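Local coordinates for T cell receptor mu chain (Monodelphis domestica, PDB 7L15), which forms the mu chain of the marsupial gamma mu T cell receptor, pairing with a gamma chain in an assembly that probably recognises antigen, at residues A[147-153]-A[189-195]; A[161-167]-A[200-206]; A[49-53]-A[117-121]. All coordinates share one frame; numbering follows the deposited sequence.

Overall arrangement
Contacts 1 and 2 belong to one immunoglobulin C1-set domain and join neighbouring antiparallel strands in its two facing sheets; their centres lie 9 Å apart, and the C151-C203 disulfide ties one to the other. Both rest on paired backbone bonds, but contact 1 is largely buried, its outer face covered by the T cell receptor gamma chain, whereas contact 2 is partly buried and turns hydroxyls, a histidine and a lysine outward. Contact 3 is in the V-set domain, its centre 41 Å from that of contact 1 and 46 Å from that of contact 2. There no backbone bonds link the segments, and buried aromatic side chains bridge strands that are not neighbours in the sheet.

Contact 1 of 3, residues A[147-153]-A[189-195]; sequences DAVACLI and AIHIGRV
C151 and H191 exchange both backbone bonds, C151 N to H191 O at 2.8 Å and H191 N to C151 O at 2.9 Å. V149 with G193 and I153 with A189 repeat this double grip, so the antiparallel strands are held along most of their length. The face bearing V149, C151, H191 and I153 turns into the C1-set sandwich, where C151 SG makes the disulfide to C203 and H191 NE2 bonds to Q175. V149 CG1 lies against the backbone of G193, 3.3 Å from G193 O, and meets V195 CG1 at 3.9 Å. On the other face I192 folds back at chi2 (-72°), laying CD1 on A150 CB at 3.6 Å; L148 of the gamma chain covers I192. At the exposed D147 end the backbone is still held, V195 N donating to D147 O, but the side chains meet loosely. D147 OD2 sits at the edge of the R194 guanidinium but stays 3.9 Å from R194 NH2, a long salt bridge, while A148 CB lies over one guanidinium face. Backbone bonds and apolar groups thus bind the strands, whereas the arginine charge is probably balanced mainly by E150 of the gamma chain, which pairs with R194 NH1 across the chain interface.

Contact 2 of 3, residues A[161-167]-A[200-206]; sequences LHVSLTS and AITCSVK
L165 swings CG to the side opposite its own carbonyl carbon (chi1 -79°), while I201 extends CG1 away from its backbone N (chi1 -180°) and then bends at chi2 (59°); the two chains slant across each other, L165 CD2 meeting I201 CD1 at 3.8 Å. The same L165 CD2 rests on C203 CB at 3.7 Å, and V163 CG1 comes alongside the sulfur, 3.8 Å from C203 SG. L161 CD2 extends this apolar row to V205 CG1. The row faces the sheet that carries strand 148-156, where I153 packs on V163 and V205. The other face is polar and carries H162, S164 and T166 against K206, S204 and T202. T166 OG1 lies 3.7 Å from T202 CB and is joined through a water to the opposite strand: the water is 2.6 Å from T166 OG1 and donates to T202 O. S204 OG is held by E211. Between the two faces, H162 with K206, S164 with S204 and T166 with T202 each exchange two backbone bonds. Past the last of these pairs S167 OG reaches over to A200 O at 2.6 Å, a side-chain bond where the backbone pairing has stopped. The hydroxyls are a local feature of this chain; the arrangement typical of an immunoglobulin constant domain is the antiparallel pairing of its C and F strands in the sheet facing strand 148-156, with the F-strand cysteine, C203, joined across the sandwich to C151.

Contact 3 of 3, residues A[49-53]-A[117-121]; sequences DWYLW and KLVFG
F120 pushes its ring into the notch between Y51 and W53. Its edge is directed at the face of Y51, centroids 5.7 Å apart and planes at 89°, and F120 CE1 settles 3.9 Å from Y51 CB. W53 closes the notch from another direction with its own edge: the five-membered ring stands nearly upright on the F120 face, planes at 82°, with W53 NE1 3.7 Å from F120 CE1 and W53 CZ2 over the rim of the phenyl ring, 3.9 Å from F120 CZ. Both packings are T-shaped: F120 gives its edge to Y51 and its face to W53. F120 holds CG opposite its carbonyl carbon (chi1 -67°), which carries the ring toward Y51 and W53. F120 and G121 open the Phe-Gly-X-Gly motif of the joining segment, and the two strands lie on either side of strand 101-109 in the V-set sheet, so the aromatic cluster spans that strand. Farther along, L118 supplies a smaller bump: its CD1 methyl sits against the phenol end of Y51, 3.6 Å from Y51 CZ, the side chains crossing at about a right angle. The gamma chain covers the cluster, with Y38 packing on F120 and bonding through its hydroxyl to L118 N, and H96 meeting W53 edge-to-face. Y51 OH is bonded to the backbone N of K105 of the gamma chain.

Contact 1 of 3, residues A[147-153]-A[189-195]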
loop_
_atom_site.group_PDB
_atom_site.type_symbol
_atom_site.label_atom_id
_atom_site.label_comp_id
_atom_site.label_asym_id
_atom_site.label_seq_id
_atom_site.Cartn_x
_atom_site.Cartn_y
_atom_site.Cartn_z
ATOM N N ASP A 147 -1.712 -16.144 25.858
ATOM C CA ASP A 147 -2.730 -15.257 26.416
ATOM C C ASP A 147 -3.429 -14.428 25.351
ATOM O O ASP A 147 -4.177 -13.504 25.684
ATOM C CB ASP A 147 -2.116 -14.327 27.471
ATOM C CG ASP A 147 -1.085 -13.372 26.886
ATOM O OD1 ASP A 147 -0.138 -13.844 26.222
ATOM O OD2 ASP A 147 -1.228 -12.146 27.080
ATOM N N ALA A 148 -3.184 -14.723 24.083
ATOM C CA ALA A 148 -3.837 -14.042 22.984
ATOM C C ALA A 148 -4.950 -14.936 22.457
ATOM O O ALA A 148 -4.769 -16.154 22.316
ATOM C CB ALA A 148 -2.831 -13.705 21.884
ATOM N N VAL A 149 -6.110 -14.340 22.204
ATOM C CA VAL A 149 -7.228 -15.036 21.589
ATOM C C VAL A 149 -7.604 -14.285 20.325
ATOM O O VAL A 149 -7.781 -13.061 20.349
ATOM C CB VAL A 149 -8.431 -15.162 22.540
ATOM C CG1 VAL A 149 -8.871 -13.790 23.029
ATOM C CG2 VAL A 149 -9.573 -15.873 21.832
ATOM N N ALA A 150 -7.686 -15.011 19.218
ATOM C CA ALA A 150 -8.191 -14.477 17.969
ATOM C C ALA A 150 -9.557 -15.089 17.728
ATOM O O ALA A 150 -9.752 -16.288 17.919
ATOM C CB ALA A 150 -7.260 -14.792 16.784
ATOM N N CYS A 151 -10.500 -14.264 17.326
ATOM C CA CYS A 151 -11.799 -14.737 16.891
ATOM C C CYS A 151 -11.855 -14.571 15.375
ATOM O O CYS A 151 -11.783 -13.452 14.873
ATOM C CB CYS A 151 -12.912 -13.968 17.608
ATOM S SG CYS A 151 -14.505 -14.433 17.060
ATOM N N LEU A 152 -11.952 -15.682 14.650
ATOM C CA LEU A 152 -11.909 -15.681 13.194
ATOM C C LEU A 152 -13.331 -15.741 12.655
ATOM O O LEU A 152 -14.087 -16.657 12.992
ATOM C CB LEU A 152 -11.087 -16.864 12.685
ATOM C CG LEU A 152 -11.257 -17.273 11.228
ATOM C CD1 LEU A 152 -10.853 -16.149 10.332
ATOM C CD2 LEU A 152 -10.370 -18.499 10.959
ATOM N N ILE A 153 -13.682 -14.788 11.801
ATOM C CA ILE A 153 -15.046 -14.610 11.320
ATOM C C ILE A 153 -15.008 -14.644 9.792
ATOM O O ILE A 153 -14.499 -13.703 9.167
ATOM C CB ILE A 153 -15.637 -13.297 11.839
ATOM C CG1 ILE A 153 -15.527 -13.273 13.363
ATOM C CG2 ILE A 153 -17.101 -13.136 11.375
ATOM C CD1 ILE A 153 -15.639 -11.874 13.947
ATOM N N ALA A 189 -12.964 -11.473 8.852
ATOM C CA ALA A 189 -12.537 -10.529 9.862
ATOM C C ALA A 189 -11.915 -11.304 11.000
ATOM O O ALA A 189 -12.192 -12.494 11.194
ATOM C CB ALA A 189 -13.709 -9.665 10.359
ATOM N N ILE A 190 -11.050 -10.613 11.730
ATOM C CA ILE A 190 -10.382 -11.148 12.903
ATOM C C ILE A 190 -10.551 -10.144 14.021
ATOM O O ILE A 190 -10.258 -8.957 13.838
ATOM C CB ILE A 190 -8.888 -11.425 12.648
ATOM C CG1 ILE A 190 -8.745 -12.611 11.705
ATOM C CG2 ILE A 190 -8.169 -11.707 13.966
ATOM C CD1 ILE A 190 -7.378 -12.916 11.418
ATOM N N HIS A 191 -11.030 -10.617 15.169
ATOM C CA HIS A 191 -11.168 -9.827 16.382
ATOM C C HIS A 191 -10.172 -10.370 17.405
ATOM O O HIS A 191 -10.246 -11.547 17.775
ATOM C CB HIS A 191 -12.609 -9.921 16.890
ATOM C CG HIS A 191 -12.969 -8.919 17.945
ATOM N ND1 HIS A 191 -12.907 -7.560 17.733
ATOM C CD2 HIS A 191 -13.442 -9.082 19.202
ATOM C CE1 HIS A 191 -13.302 -6.927 18.822
ATOM N NE2 HIS A 191 -13.636 -7.829 19.729
ATOM N N ILE A 192 -9.253 -9.519 17.865
ATOM C CA ILE A 192 -8.155 -9.923 18.737
ATOM C C ILE A 192 -8.434 -9.456 20.159
ATOM O O ILE A 192 -8.963 -8.359 20.367
ATOM C CB ILE A 192 -6.824 -9.352 18.221
ATOM C CG1 ILE A 192 -6.472 -9.984 16.873
ATOM C CG2 ILE A 192 -5.721 -9.582 19.223
ATOM C CD1 ILE A 192 -6.051 -11.406 16.969
ATOM N N GLY A 193 -8.077 -10.287 21.141
ATOM C CA GLY A 193 -8.168 -9.870 22.526
ATOM C C GLY A 193 -7.155 -10.603 23.376
ATOM O O GLY A 193 -6.475 -11.517 22.910
ATOM N N ARG A 194 -7.050 -10.181 24.642
ATOM C CA ARG A 194 -6.104 -10.751 25.598
ATOM C C ARG A 194 -6.873 -11.421 26.727
ATOM O O ARG A 194 -7.735 -10.797 27.348
ATOM C CB ARG A 194 -5.167 -9.678 26.162
ATOM C CG ARG A 194 -4.669 -8.657 25.140
ATOM C CD ARG A 194 -4.160 -9.284 23.874
ATOM N NE ARG A 194 -2.889 -9.949 24.072
ATOM C CZ ARG A 194 -1.768 -9.570 23.476
ATOM N NH1 ARG A 194 -1.783 -8.540 22.636
ATOM N NH2 ARG A 194 -0.643 -10.229 23.709
ATOM N N VAL A 195 -6.556 -12.686 26.999
ATOM C CA VAL A 195 -7.205 -13.419 28.080
ATOM C C VAL A 195 -6.329 -14.609 28.429
ATOM O O VAL A 195 -5.671 -15.188 27.563
ATOM C CB VAL A 195 -8.643 -13.852 27.687
ATOM C CG1 VAL A 195 -8.619 -15.022 26.709
ATOM C CG2 VAL A 195 -9.482 -14.177 28.936
#

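Contact 2 of 3, residues A[161-167]-A[200-206]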
loop_
_atom_site.group_PDB
_atom_site.type_symbol
_atom_site.label_atom_id
_atom_site.label_comp_id
_atom_site.label_asym_id
_atom_site.label_seq_id
_atom_site.Cartn_x
_atom_site.Cartn_y
_atom_site.Cartn_z
ATOM N N LEU A 161 -21.087 -5.684 10.948
ATOM C CA LEU A 161 -21.322 -6.650 12.017
ATOM C C LEU A 161 -20.837 -6.065 13.333
ATOM O O LEU A 161 -20.117 -5.067 13.376
ATOM C CB LEU A 161 -20.651 -8.013 11.746
ATOM C CG LEU A 161 -19.182 -8.169 11.315
ATOM C CD1 LEU A 161 -18.284 -7.069 11.836
ATOM C CD2 LEU A 161 -18.614 -9.509 11.739
ATOM N N HIS A 162 -21.220 -6.725 14.411
ATOM C CA HIS A 162 -20.784 -6.379 15.750
ATOM C C HIS A 162 -20.181 -7.628 16.364
ATOM O O HIS A 162 -20.773 -8.709 16.264
ATOM C CB HIS A 162 -21.960 -5.866 16.582
ATOM C CG HIS A 162 -21.566 -5.249 17.883
ATOM N ND1 HIS A 162 -21.534 -5.962 19.064
ATOM C CD2 HIS A 162 -21.214 -3.980 18.199
ATOM C CE1 HIS A 162 -21.174 -5.160 20.050
ATOM N NE2 HIS A 162 -20.979 -3.952 19.552
ATOM N N VAL A 163 -18.996 -7.477 16.968
ATOM C CA VAL A 163 -18.232 -8.569 17.560
ATOM C C VAL A 163 -17.912 -8.219 19.000
ATOM O O VAL A 163 -17.702 -7.052 19.353
ATOM C CB VAL A 163 -16.919 -8.866 16.811
ATOM C CG1 VAL A 163 -16.327 -10.213 17.262
ATOM C CG2 VAL A 163 -17.147 -8.853 15.323
ATOM N N SER A 164 -17.861 -9.250 19.833
ATOM C CA SER A 164 -17.566 -9.089 21.250
ATOM C C SER A 164 -16.931 -10.373 21.769
ATOM O O SER A 164 -17.449 -11.466 21.522
ATOM C CB SER A 164 -18.847 -8.751 22.012
ATOM O OG SER A 164 -18.592 -8.626 23.383
ATOM N N LEU A 165 -15.792 -10.236 22.441
ATOM C CA LEU A 165 -15.158 -11.315 23.189
ATOM C C LEU A 165 -15.421 -11.125 24.679
ATOM O O LEU A 165 -15.216 -10.031 25.211
ATOM C CB LEU A 165 -13.648 -11.342 22.939
ATOM C CG LEU A 165 -13.105 -11.965 21.664
ATOM C CD1 LEU A 165 -11.674 -11.504 21.491
ATOM C CD2 LEU A 165 -13.197 -13.506 21.709
ATOM N N THR A 166 -15.831 -12.191 25.357
ATOM C CA THR A 166 -16.186 -12.102 26.765
ATOM C C THR A 166 -15.689 -13.329 27.508
ATOM O O THR A 166 -15.660 -14.434 26.963
ATOM C CB THR A 166 -17.698 -11.984 26.975
ATOM O OG1 THR A 166 -18.347 -13.087 26.330
ATOM C CG2 THR A 166 -18.218 -10.660 26.403
ATOM N N SER A 167 -15.306 -13.115 28.761
ATOM C CA SER A 167 -14.882 -14.177 29.666
ATOM C C SER A 167 -15.895 -14.237 30.802
ATOM O O SER A 167 -15.978 -13.309 31.616
ATOM C CB SER A 167 -13.468 -13.925 30.174
ATOM O OG SER A 167 -12.918 -15.088 30.761
ATOM N N ALA A 200 -12.412 -19.101 30.477
ATOM C CA ALA A 200 -13.511 -19.337 29.555
ATOM C C ALA A 200 -13.666 -18.124 28.648
ATOM O O ALA A 200 -13.636 -16.980 29.110
ATOM C CB ALA A 200 -14.807 -19.609 30.322
ATOM N N ILE A 201 -13.801 -18.366 27.352
ATOM C CA ILE A 201 -13.874 -17.282 26.385
ATOM C C ILE A 201 -15.032 -17.550 25.435
ATOM O O ILE A 201 -15.295 -18.698 25.057
ATOM C CB ILE A 201 -12.533 -17.109 25.628
ATOM C CG1 ILE A 201 -12.627 -15.968 24.618
ATOM C CG2 ILE A 201 -12.075 -18.413 24.980
ATOM C CD1 ILE A 201 -12.960 -14.650 25.276
ATOM N N THR A 202 -15.752 -16.492 25.087
ATOM C CA THR A 202 -16.836 -16.581 24.124
ATOM C C THR A 202 -16.665 -15.477 23.100
ATOM O O THR A 202 -16.475 -14.312 23.462
ATOM C CB THR A 202 -18.212 -16.457 24.800
ATOM O OG1 THR A 202 -18.451 -17.612 25.614
ATOM C CG2 THR A 202 -19.315 -16.339 23.751
ATOM N N CYS A 203 -16.726 -15.835 21.829
ATOM C CA CYS A 203 -16.780 -14.845 20.775
ATOM C C CYS A 203 -18.196 -14.804 20.233
ATOM O O CYS A 203 -18.745 -15.839 19.848
ATOM C CB CYS A 203 -15.799 -15.155 19.650
ATOM S SG CYS A 203 -15.820 -13.813 18.488
ATOM N N SER A 204 -18.777 -13.621 20.189
ATOM C CA SER A 204 -20.177 -13.480 19.842
ATOM C C SER A 204 -20.317 -12.456 18.727
ATOM O O SER A 204 -19.840 -11.323 18.860
ATOM C CB SER A 204 -20.991 -13.072 21.066
ATOM O OG SER A 204 -22.251 -12.580 20.652
ATOM N N VAL A 205 -20.971 -12.856 17.635
ATOM C CA VAL A 205 -21.073 -12.056 16.421
ATOM C C VAL A 205 -22.539 -11.806 16.108
ATOM O O VAL A 205 -23.359 -12.730 16.158
ATOM C CB VAL A 205 -20.377 -12.755 15.236
ATOM C CG1 VAL A 205 -20.583 -11.968 13.945
ATOM C CG2 VAL A 205 -18.892 -12.929 15.534
ATOM N N LYS A 206 -22.863 -10.564 15.778
ATOM C CA LYS A 206 -24.205 -10.179 15.370
ATOM C C LYS A 206 -24.128 -9.695 13.932
ATOM O O LYS A 206 -23.306 -8.835 13.602
ATOM C CB LYS A 206 -24.779 -9.099 16.291
ATOM C CG LYS A 206 -25.450 -9.662 17.539
ATOM C CD LYS A 206 -25.496 -8.637 18.659
ATOM C CE LYS A 206 -26.526 -9.003 19.723
ATOM N NZ LYS A 206 -27.392 -7.836 20.102
HETATM O O HOH W 1 -19.143 -12.703 23.926
#

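Contact 3 of 3, residues A[49-53]-A[117-121]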
loop_
_atom_site.group_PDB
_atom_site.type_symbol
_atom_site.label_atom_id
_atom_site.label_comp_id
_atom_site.label_asym_id
_atom_site.label_seq_id
_atom_site.Cartn_x
_atom_site.Cartn_y
_atom_site.Cartn_z
ATOM N N ASP A 49 -0.785 11.458 -19.357
ATOM C CA ASP A 49 -0.852 10.071 -18.892
ATOM C C ASP A 49 -1.708 9.976 -17.631
ATOM O O ASP A 49 -1.993 10.971 -16.958
ATOM C CB ASP A 49 0.535 9.496 -18.557
ATOM C CG ASP A 49 1.520 9.581 -19.708
ATOM O OD1 ASP A 49 1.089 9.496 -20.868
ATOM O OD2 ASP A 49 2.737 9.725 -19.444
ATOM N N TRP A 50 -2.072 8.749 -17.284
ATOM C CA TRP A 50 -2.738 8.443 -16.021
ATOM C C TRP A 50 -1.857 7.499 -15.220
ATOM O O TRP A 50 -1.389 6.485 -15.754
ATOM C CB TRP A 50 -4.099 7.791 -16.260
ATOM C CG TRP A 50 -5.156 8.720 -16.777
ATOM C CD1 TRP A 50 -5.526 8.913 -18.082
ATOM C CD2 TRP A 50 -6.007 9.565 -15.992
ATOM N NE1 TRP A 50 -6.558 9.818 -18.150
ATOM C CE2 TRP A 50 -6.865 10.236 -16.881
ATOM C CE3 TRP A 50 -6.126 9.814 -14.626
ATOM C CZ2 TRP A 50 -7.827 11.130 -16.444
ATOM C CZ3 TRP A 50 -7.089 10.718 -14.191
ATOM C CH2 TRP A 50 -7.923 11.361 -15.101
ATOM N N TYR A 51 -1.622 7.835 -13.948
ATOM C CA TYR A 51 -0.862 7.005 -13.021
ATOM C C TYR A 51 -1.725 6.671 -11.816
ATOM O O TYR A 51 -2.490 7.520 -11.345
ATOM C CB TYR A 51 0.416 7.710 -12.544
ATOM C CG TYR A 51 1.553 7.603 -13.512
ATOM C CD1 TYR A 51 1.568 8.348 -14.671
ATOM C CD2 TYR A 51 2.616 6.742 -13.267
ATOM C CE1 TYR A 51 2.610 8.233 -15.578
ATOM C CE2 TYR A 51 3.649 6.619 -14.154
ATOM C CZ TYR A 51 3.645 7.368 -15.308
ATOM O OH TYR A 51 4.681 7.247 -16.194
ATOM N N LEU A 52 -1.568 5.440 -11.311
ATOM C CA LEU A 52 -2.244 4.941 -10.118
ATOM C C LEU A 52 -1.288 4.949 -8.925
ATOM O O LEU A 52 -0.288 4.221 -8.919
ATOM C CB LEU A 52 -2.775 3.522 -10.347
ATOM C CG LEU A 52 -3.459 2.921 -9.108
ATOM C CD1 LEU A 52 -4.589 3.843 -8.588
ATOM C CD2 LEU A 52 -3.985 1.506 -9.370
ATOM N N TRP A 53 -1.603 5.750 -7.912
ATOM C CA TRP A 53 -0.829 5.835 -6.672
ATOM C C TRP A 53 -1.635 5.141 -5.582
ATOM O O TRP A 53 -2.503 5.750 -4.959
ATOM C CB TRP A 53 -0.528 7.293 -6.278
ATOM C CG TRP A 53 0.446 7.970 -7.177
ATOM C CD1 TRP A 53 0.297 8.224 -8.507
ATOM C CD2 TRP A 53 1.718 8.503 -6.807
ATOM N NE1 TRP A 53 1.406 8.883 -8.995
ATOM C CE2 TRP A 53 2.290 9.067 -7.966
ATOM C CE3 TRP A 53 2.424 8.562 -5.608
ATOM C CZ2 TRP A 53 3.531 9.663 -7.960
ATOM C CZ3 TRP A 53 3.649 9.155 -5.598
ATOM C CH2 TRP A 53 4.200 9.699 -6.771
ATOM N N LYS A 117 10.355 15.511 -16.467
ATOM C CA LYS A 117 9.583 15.174 -15.281
ATOM C C LYS A 117 8.114 14.975 -15.632
ATOM O O LYS A 117 7.625 15.395 -16.687
ATOM C CB LYS A 117 9.693 16.253 -14.201
ATOM C CG LYS A 117 9.232 17.614 -14.686
ATOM C CD LYS A 117 9.333 18.714 -13.615
ATOM C CE LYS A 117 8.701 20.008 -14.157
ATOM N NZ LYS A 117 8.469 21.073 -13.135
ATOM N N LEU A 118 7.427 14.312 -14.717
ATOM C CA LEU A 118 5.981 14.267 -14.682
ATOM C C LEU A 118 5.518 15.340 -13.710
ATOM O O LEU A 118 6.083 15.473 -12.622
ATOM C CB LEU A 118 5.505 12.883 -14.237
ATOM C CG LEU A 118 5.841 11.790 -15.255
ATOM C CD1 LEU A 118 5.420 10.412 -14.748
ATOM C CD2 LEU A 118 5.119 12.141 -16.547
ATOM N N VAL A 119 4.551 16.153 -14.137
ATOM C CA VAL A 119 3.802 17.028 -13.247
ATOM C C VAL A 119 2.467 16.352 -13.015
ATOM O O VAL A 119 1.834 15.882 -13.970
ATOM C CB VAL A 119 3.621 18.446 -13.826
ATOM C CG1 VAL A 119 2.933 19.363 -12.797
ATOM C CG2 VAL A 119 4.943 19.036 -14.198
ATOM N N PHE A 120 2.060 16.262 -11.752
ATOM C CA PHE A 120 0.846 15.563 -11.355
ATOM C C PHE A 120 -0.179 16.547 -10.799
ATOM O O PHE A 120 0.173 17.579 -10.226
ATOM C CB PHE A 120 1.128 14.501 -10.284
ATOM C CG PHE A 120 1.959 13.327 -10.761
ATOM C CD1 PHE A 120 1.361 12.246 -11.393
ATOM C CD2 PHE A 120 3.320 13.280 -10.524
ATOM C CE1 PHE A 120 2.106 11.167 -11.809
ATOM C CE2 PHE A 120 4.077 12.184 -10.938
ATOM C CZ PHE A 120 3.466 11.136 -11.580
ATOM N N GLY A 121 -1.461 16.217 -10.960
ATOM C CA GLY A 121 -2.508 16.911 -10.237
ATOM C C GLY A 121 -2.720 16.299 -8.864
ATOM O O GLY A 121 -2.019 15.379 -8.443
#